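Xylanase and alpha-amylase inhibitor protein (Scadoxus multiflorus, PDB 3MU7) probably inhibits xylanases and alpha-amylases, and has a TIM-barrel fold of the glycosyl hydrolase family 18 type. Local coordinates at residues L197-A208 with S237-F248. Sequence-based numbering, arbitrary orientation. Where two conformers were deposited one is given.
Sequences LMNAWKEWSMKA and SVFPNAQDSTKF
Lys247 NZ is gripped by carbonyls of the last turn of helix 195-207 and of Ala208 just beyond: it donates to Ala208 O at 2.7 Å and Ser205 O at 2.9 Å, with a weak bond to Met206 O. Helices 195-207 and 231-242 are neighbours on the outside of this TIM barrel; their segments 197-207 and 237-242 run the same way, 27° apart, and the lysine reaches across from the loop leading into strand 248-254. Its chain runs extended beyond CG, and its charge probably suits the helix dipole. NZ stands 45° out of the Ser205 carbonyl plane. Between the helices lies the Trp201 indole, its CG anti to the backbone N (chi1 162°). Ala242 CB sits over one face near the rim and Ser205 CB over the other; Trp201 CH2 meets the edge of the Phe248 ring, 4.0 Å from Phe248 CD1. Leu215 of strand 213-218 touches both aromatic side chains. Near the start of segment 197-208, the Met198 chain bends to place CE 3.7 Å from Asn241 CB. Water 2 links Ser205 O with Ser245 OG, while water 1, in the indole plane, accepts from Trp201 NE1 and donates to Asn241 O at 2.8 Å.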
ATOM      1  N   LEU A 197       4.835  -1.745 -20.171  1.00 13.36           N
ATOM      2  CA  LEU A 197       4.934  -2.236 -18.802  1.00 12.68           C
ATOM      3  C   LEU A 197       6.383  -2.549 -18.459  1.00 12.59           C
ATOM      4  O   LEU A 197       6.895  -2.098 -17.432  1.00 11.98           O
ATOM      5  CB  LEU A 197       4.070  -3.487 -18.618  1.00 12.34           C
ATOM      6  CG  LEU A 197       4.261  -4.277 -17.316  1.00 11.99           C
ATOM      7  CD1 LEU A 197       3.916  -3.440 -16.085  1.00 11.53           C
ATOM      8  CD2 LEU A 197       3.439  -5.555 -17.343  1.00 12.51           C
ATOM      9  N   MET A 198       7.048  -3.312 -19.318  1.00 13.16           N
ATOM     10  CA  MET A 198       8.404  -3.737 -19.013  1.00 14.39           C
ATOM     11  C   MET A 198       9.398  -2.576 -19.060  1.00 13.68           C
ATOM     12  O   MET A 198      10.324  -2.531 -18.253  1.00 13.35           O
ATOM     13  CB  MET A 198       8.826  -4.910 -19.894  1.00 15.32           C
ATOM     14  CG  MET A 198       8.028  -6.198 -19.619  1.00 18.54           C
ATOM     15  SD  MET A 198       7.810  -6.678 -17.877  1.00 25.52           S
ATOM     16  CE  MET A 198       9.476  -7.139 -17.419  1.00 24.37           C
ATOM     17  N   ASN A 199       9.182  -1.624 -19.966  1.00 13.33           N
ATOM     18  CA  ASN A 199       9.988  -0.402 -19.998  1.00 13.40           C
ATOM     19  C   ASN A 199       9.840   0.404 -18.706  1.00 12.35           C
ATOM     20  O   ASN A 199      10.829   0.859 -18.141  1.00 11.97           O
ATOM     21  CB  ASN A 199       9.636   0.466 -21.211  1.00 14.17           C
ATOM     22  CG  ASN A 199      10.141  -0.119 -22.519  1.00 16.23           C
ATOM     23  OD1 ASN A 199      11.078  -0.917 -22.542  1.00 19.49           O
ATOM     24  ND2 ASN A 199       9.522   0.287 -23.620  1.00 19.54           N
ATOM     25  N   ALA A 200       8.605   0.556 -18.236  1.00 11.39           N
ATOM     26  CA  ALA A 200       8.341   1.259 -16.977  1.00 10.86           C
ATOM     27  C   ALA A 200       8.947   0.514 -15.780  1.00 10.41           C
ATOM     28  O   ALA A 200       9.590   1.127 -14.924  1.00 10.06           O
ATOM     29  CB  ALA A 200       6.847   1.474 -16.792  1.00 11.10           C
ATOM     30  N   TRP A 201       8.770  -0.803 -15.729  1.00 10.24           N
ATOM     31  CA  TRP A 201       9.403  -1.594 -14.676  1.00 10.63           C
ATOM     32  C   TRP A 201      10.916  -1.400 -14.654  1.00 10.83           C
ATOM     33  O   TRP A 201      11.502  -1.231 -13.588  1.00 10.28           O
ATOM     34  CB  TRP A 201       9.099  -3.088 -14.815  1.00 10.86           C
ATOM     35  CG  TRP A 201      10.081  -3.916 -14.019  1.00 11.33           C
ATOM     36  CD1 TRP A 201      11.139  -4.635 -14.507  1.00 12.09           C
ATOM     37  CD2 TRP A 201      10.135  -4.049 -12.595  1.00 11.27           C
ATOM     38  NE1 TRP A 201      11.832  -5.219 -13.477  1.00 13.09           N
ATOM     39  CE2 TRP A 201      11.236  -4.880 -12.291  1.00 11.43           C
ATOM     40  CE3 TRP A 201       9.352  -3.552 -11.544  1.00 11.51           C
ATOM     41  CZ2 TRP A 201      11.572  -5.232 -10.979  1.00 11.55           C
ATOM     42  CZ3 TRP A 201       9.687  -3.899 -10.240  1.00 11.47           C
ATOM     43  CH2 TRP A 201      10.785  -4.733  -9.972  1.00 11.86           C
ATOM     44  N   LYS A 202      11.559  -1.421 -15.814  1.00 11.15           N
ATOM     45  CA  LYS A 202      13.009  -1.276 -15.881  1.00 11.93           C
ATOM     46  C   LYS A 202      13.442   0.036 -15.276  1.00 11.28           C
ATOM     47  O   LYS A 202      14.378   0.098 -14.533  1.00 11.29           O
ATOM     48  CB  LYS A 202      13.537  -1.421 -17.339  1.00 12.54           C
ATOM     49  CG  LYS A 202      13.597  -2.850 -17.851  1.00 15.50           C
ATOM     50  CD  LYS A 202      14.025  -2.967 -19.337  1.00 19.72           C
ATOM     51  CE  LYS A 202      13.212  -4.061 -20.023  1.00 21.81           C
ATOM     52  NZ  LYS A 202      14.059  -4.946 -20.664  1.00 23.66           N
ATOM     53  N   GLU A 203      12.701   1.081 -15.613  1.00 10.64           N
ATOM     54  CA  GLU A 203      13.028   2.382 -15.058  1.00 10.43           C
ATOM     55  C   GLU A 203      12.840   2.448 -13.536  1.00  9.40           C
ATOM     56  O   GLU A 203      13.719   2.932 -12.823  1.00  9.21           O
ATOM     57  CB  GLU A 203      12.266   3.518 -15.738  1.00 10.94           C
ATOM     58  CG  GLU A 203      12.753   4.852 -15.213  1.00 12.70           C
ATOM     59  CD  GLU A 203      12.356   6.051 -16.035  1.00 14.45           C
ATOM     60  OE1 GLU A 203      11.334   6.018 -16.749  1.00 15.00           O
ATOM     61  OE2 GLU A 203      13.087   7.049 -15.936  1.00 15.75           O
ATOM     62  N   TRP A 204      11.694   1.971 -13.051  1.00  8.97           N
ATOM     63  CA  TRP A 204      11.425   1.960 -11.610  1.00  9.02           C
ATOM     64  C   TRP A 204      12.463   1.144 -10.851  1.00  9.55           C
ATOM     65  O   TRP A 204      12.996   1.595  -9.836  1.00  9.34           O
ATOM     66  CB  TRP A 204      10.014   1.452 -11.318  1.00  8.68           C
ATOM     67  CG  TRP A 204       8.971   2.496 -11.544  1.00  8.07           C
ATOM     68  CD1 TRP A 204       8.202   2.671 -12.660  1.00  8.33           C
ATOM     69  CD2 TRP A 204       8.593   3.524 -10.631  1.00  7.68           C
ATOM     70  NE1 TRP A 204       7.367   3.748 -12.498  1.00  8.53           N
ATOM     71  CE2 TRP A 204       7.586   4.291 -11.257  1.00  7.90           C
ATOM     72  CE3 TRP A 204       9.013   3.877  -9.342  1.00  8.45           C
ATOM     73  CZ2 TRP A 204       6.989   5.387 -10.634  1.00  9.09           C
ATOM     74  CZ3 TRP A 204       8.425   4.960  -8.727  1.00  8.55           C
ATOM     75  CH2 TRP A 204       7.421   5.707  -9.374  1.00  9.04           C
ATOM     76  N   SER A 205      12.770  -0.045 -11.358  1.00 10.29           N
ATOM     77  CA  SER A 205      13.723  -0.900 -10.669  0.50 10.98           C
ATOM     78  C   SER A 205      15.133  -0.304 -10.682  1.00 11.59           C
ATOM     79  O   SER A 205      15.880  -0.497  -9.729  1.00 12.26           O
ATOM     80  CB  SER A 205      13.701  -2.328 -11.217  0.50 11.35           C
ATOM     81  OG  SER A 205      13.956  -2.349 -12.604  0.50 10.37           O
ATOM     82  N   MET A 206      15.480   0.441 -11.727  1.00 11.86           N
ATOM     83  CA  MET A 206      16.792   1.085 -11.781  1.00 12.91           C
ATOM     84  C   MET A 206      16.878   2.332 -10.903  1.00 12.36           C
ATOM     85  O   MET A 206      17.878   2.545 -10.215  1.00 13.31           O
ATOM     86  CB  MET A 206      17.156   1.457 -13.216  1.00 13.63           C
ATOM     87  CG  MET A 206      18.610   1.872 -13.391  1.00 17.53           C
ATOM     88  SD  MET A 206      18.933   2.560 -15.020  1.00 24.16           S
ATOM     89  CE  MET A 206      19.037   4.301 -14.646  1.00 23.95           C
ATOM     90  N   LYS A 207      15.840   3.161 -10.932  1.00 11.09           N
ATOM     91  CA  LYS A 207      15.941   4.510 -10.379  1.00 11.23           C
ATOM     92  C   LYS A 207      15.297   4.740  -9.018  1.00 10.63           C
ATOM     93  O   LYS A 207      15.681   5.668  -8.312  1.00 11.07           O
ATOM     94  CB  LYS A 207      15.388   5.530 -11.374  1.00 11.34           C
ATOM     95  CG  LYS A 207      16.081   5.515 -12.722  1.00 12.82           C
ATOM     96  CD  LYS A 207      15.606   6.669 -13.590  1.00 16.07           C
ATOM     97  CE  LYS A 207      16.378   6.742 -14.900  1.00 18.52           C
ATOM     98  NZ  LYS A 207      17.773   7.211 -14.698  1.00 20.89           N
ATOM     99  N   ALA A 208      14.306   3.933  -8.647  1.00  9.89           N
ATOM    100  CA  ALA A 208      13.594   4.187  -7.393  1.00  9.35           C
ATOM    101  C   ALA A 208      14.510   3.918  -6.212  1.00  8.88           C
ATOM    102  O   ALA A 208      15.091   2.838  -6.100  1.00  8.85           O
ATOM    103  CB  ALA A 208      12.352   3.339  -7.309  1.00  9.65           C
ATOM    104  N   SER A 237       5.648 -13.496 -18.498  1.00 11.70           N
ATOM    105  CA  SER A 237       6.273 -12.330 -19.138  1.00 13.13           C
ATOM    106  C   SER A 237       6.882 -11.410 -18.218  1.00 13.32           C
ATOM    107  O   SER A 237       7.846 -10.691 -18.672  1.00 15.75           O
ATOM    108  CB  SER A 237       5.245 -11.499 -19.851  1.00 16.33           C
ATOM    109  OG  SER A 237       4.614 -12.169 -20.856  1.00 25.25           O
ATOM    110  N   VAL A 238       6.464 -11.303 -16.976  1.00 12.51           N
ATOM    111  CA  VAL A 238       7.036 -10.295 -16.067  1.00 13.39           C
ATOM    112  C   VAL A 238       8.089 -10.891 -15.168  1.00 12.27           C
ATOM    113  O   VAL A 238       9.172 -10.294 -15.023  1.00 13.31           O
ATOM    114  CB  VAL A 238       5.890  -9.688 -15.172  1.00 14.65           C
ATOM    115  CG1 VAL A 238       6.477  -8.726 -14.082  1.00 16.57           C
ATOM    116  CG2 VAL A 238       4.890  -8.945 -16.027  1.00 16.00           C
ATOM    117  N   PHE A 239       7.844 -12.009 -14.549  1.00 11.32           N
ATOM    118  CA  PHE A 239       8.729 -12.568 -13.560  1.00 12.21           C
ATOM    119  C   PHE A 239      10.175 -12.856 -13.967  1.00 12.40           C
ATOM    120  O   PHE A 239      11.036 -12.571 -13.212  1.00 12.72           O
ATOM    121  CB  PHE A 239       8.139 -13.761 -12.835  1.00 12.82           C
ATOM    122  CG  PHE A 239       6.983 -13.405 -11.899  1.00 13.88           C
ATOM    123  CD1 PHE A 239       6.633 -12.093 -11.631  1.00 14.14           C
ATOM    124  CD2 PHE A 239       6.256 -14.375 -11.322  1.00 14.77           C
ATOM    125  CE1 PHE A 239       5.568 -11.798 -10.787  1.00 14.25           C
ATOM    126  CE2 PHE A 239       5.170 -14.071 -10.478  1.00 14.11           C
ATOM    127  CZ  PHE A 239       4.854 -12.801 -10.239  1.00 15.07           C
ATOM    128  N   PRO A 240      10.439 -13.447 -15.145  1.00 11.64           N
ATOM    129  CA  PRO A 240      11.843 -13.729 -15.490  1.00 12.22           C
ATOM    130  C   PRO A 240      12.682 -12.446 -15.522  1.00 13.23           C
ATOM    131  O   PRO A 240      13.702 -12.454 -14.951  1.00 15.34           O
ATOM    132  CB  PRO A 240      11.742 -14.386 -16.883  1.00 11.86           C
ATOM    133  CG  PRO A 240      10.380 -15.028 -16.871  1.00 12.23           C
ATOM    134  CD  PRO A 240       9.515 -14.000 -16.151  1.00 11.47           C
ATOM    135  N   ASN A 241      12.210 -11.388 -16.117  1.00 14.50           N
ATOM    136  CA  ASN A 241      12.997 -10.141 -16.116  1.00 15.64           C
ATOM    137  C   ASN A 241      12.962  -9.458 -14.730  1.00 15.65           C
ATOM    138  O   ASN A 241      13.961  -9.069 -14.257  1.00 15.85           O
ATOM    139  CB  ASN A 241      12.496  -9.222 -17.206  1.00 16.58           C
ATOM    140  CG  ASN A 241      13.498  -8.172 -17.605  1.00 19.48           C
ATOM    141  OD1 ASN A 241      14.486  -8.023 -16.975  1.00 22.94           O
ATOM    142  ND2 ASN A 241      13.292  -7.570 -18.765  1.00 22.19           N
ATOM    143  N   ALA A 242      11.801  -9.368 -14.114  1.00 15.28           N
ATOM    144  CA  ALA A 242      11.715  -8.734 -12.805  1.00 15.35           C
ATOM    145  C   ALA A 242      12.616  -9.370 -11.784  1.00 15.80           C
ATOM    146  O   ALA A 242      13.229  -8.711 -11.026  1.00 15.42           O
ATOM    147  CB  ALA A 242      10.276  -8.745 -12.313  1.00 15.25           C
ATOM    148  N   GLN A 243      12.669 -10.683 -11.765  1.00 16.46           N
ATOM    149  CA  GLN A 243      13.516 -11.416 -10.820  1.00 18.06           C
ATOM    150  C   GLN A 243      15.014 -11.175 -11.020  1.00 18.25           C
ATOM    151  O   GLN A 243      15.812 -11.499 -10.139  1.00 18.95           O
ATOM    152  CB  GLN A 243      13.197 -12.916 -10.854  1.00 18.43           C
ATOM    153  CG  GLN A 243      11.939 -13.278 -10.084  1.00 20.35           C
ATOM    154  CD  GLN A 243      11.333 -14.612 -10.492  1.00 22.56           C
ATOM    155  OE1 GLN A 243      11.972 -15.431 -11.155  1.00 24.68           O
ATOM    156  NE2 GLN A 243      10.088 -14.831 -10.093  1.00 23.48           N
ATOM    157  N   ASP A 244      15.387 -10.600 -12.162  1.00 18.48           N
ATOM    158  CA  ASP A 244      16.781 -10.231 -12.423  1.00 18.86           C
ATOM    159  C   ASP A 244      17.188  -8.942 -11.692  1.00 18.58           C
ATOM    160  O   ASP A 244      18.372  -8.582 -11.661  1.00 19.03           O
ATOM    161  CB  ASP A 244      17.037 -10.101 -13.929  1.00 19.37           C
ATOM    162  CG  ASP A 244      18.515 -10.083 -14.268  1.00 20.42           C
ATOM    163  OD1 ASP A 244      19.237 -11.024 -13.865  1.00 22.20           O
ATOM    164  OD2 ASP A 244      18.957  -9.127 -14.940  1.00 23.10           O
ATOM    165  N   SER A 245      16.213  -8.247 -11.110  1.00 17.87           N
ATOM    166  CA  SER A 245      16.496  -7.054 -10.322  1.00 17.15           C
ATOM    167  C   SER A 245      16.724  -7.377  -8.854  1.00 16.91           C
ATOM    168  O   SER A 245      15.947  -8.106  -8.231  1.00 16.43           O
ATOM    169  CB  SER A 245      15.365  -6.038 -10.441  1.00 17.10           C
ATOM    170  OG  SER A 245      15.575  -4.970  -9.527  1.00 16.41           O
ATOM    171  N   THR A 246      17.787  -6.799  -8.303  1.00 17.00           N
ATOM    172  CA  THR A 246      18.087  -6.917  -6.880  1.00 17.56           C
ATOM    173  C   THR A 246      17.019  -6.237  -6.016  1.00 16.36           C
ATOM    174  O   THR A 246      16.925  -6.495  -4.816  1.00 17.39           O
ATOM    175  CB  THR A 246      19.474  -6.321  -6.544  1.00 18.13           C
ATOM    176  OG1 THR A 246      19.515  -4.949  -6.950  1.00 20.51           O
ATOM    177  CG2 THR A 246      20.583  -7.094  -7.259  1.00 19.70           C
ATOM    178  N   LYS A 247      16.215  -5.378  -6.640  1.00 14.75           N
ATOM    179  CA  LYS A 247      15.149  -4.666  -5.944  1.00 13.39           C
ATOM    180  C   LYS A 247      13.786  -5.344  -6.043  1.00 12.16           C
ATOM    181  O   LYS A 247      12.825  -4.846  -5.475  1.00 11.76           O
ATOM    182  CB  LYS A 247      15.018  -3.239  -6.479  1.00 13.91           C
ATOM    183  CG  LYS A 247      16.128  -2.294  -6.089  1.00 15.33           C
ATOM    184  CD  LYS A 247      15.761  -0.895  -6.544  1.00 17.01           C
ATOM    185  CE  LYS A 247      16.951   0.026  -6.540  1.00 18.28           C
ATOM    186  NZ  LYS A 247      16.691   1.141  -7.477  1.00 18.34           N
ATOM    187  N   PHE A 248      13.675  -6.453  -6.770  1.00 10.96           N
ATOM    188  CA  PHE A 248      12.369  -7.085  -6.959  1.00 10.40           C
ATOM    189  C   PHE A 248      11.785  -7.529  -5.622  1.00 10.34           C
ATOM    190  O   PHE A 248      12.353  -8.374  -4.939  1.00 11.41           O
ATOM    191  CB  PHE A 248      12.482  -8.283  -7.898  1.00 10.65           C
ATOM    192  CG  PHE A 248      11.201  -9.054  -8.052  1.00 10.76           C
ATOM    193  CD1 PHE A 248      10.102  -8.481  -8.674  1.00 12.12           C
ATOM    194  CD2 PHE A 248      11.098 -10.357  -7.580  1.00 13.52           C
ATOM    195  CE1 PHE A 248       8.919  -9.193  -8.830  1.00 12.27           C
ATOM    196  CE2 PHE A 248       9.915 -11.077  -7.725  1.00 13.81           C
ATOM    197  CZ  PHE A 248       8.823 -10.493  -8.353  1.00 12.65           C
TER
HETATM  198  O   HOH W   1      14.453  -6.323 -13.853  1.00 17.98           O
HETATM  199  O   HOH W   2      17.456  -3.024  -9.958  1.00 38.58           O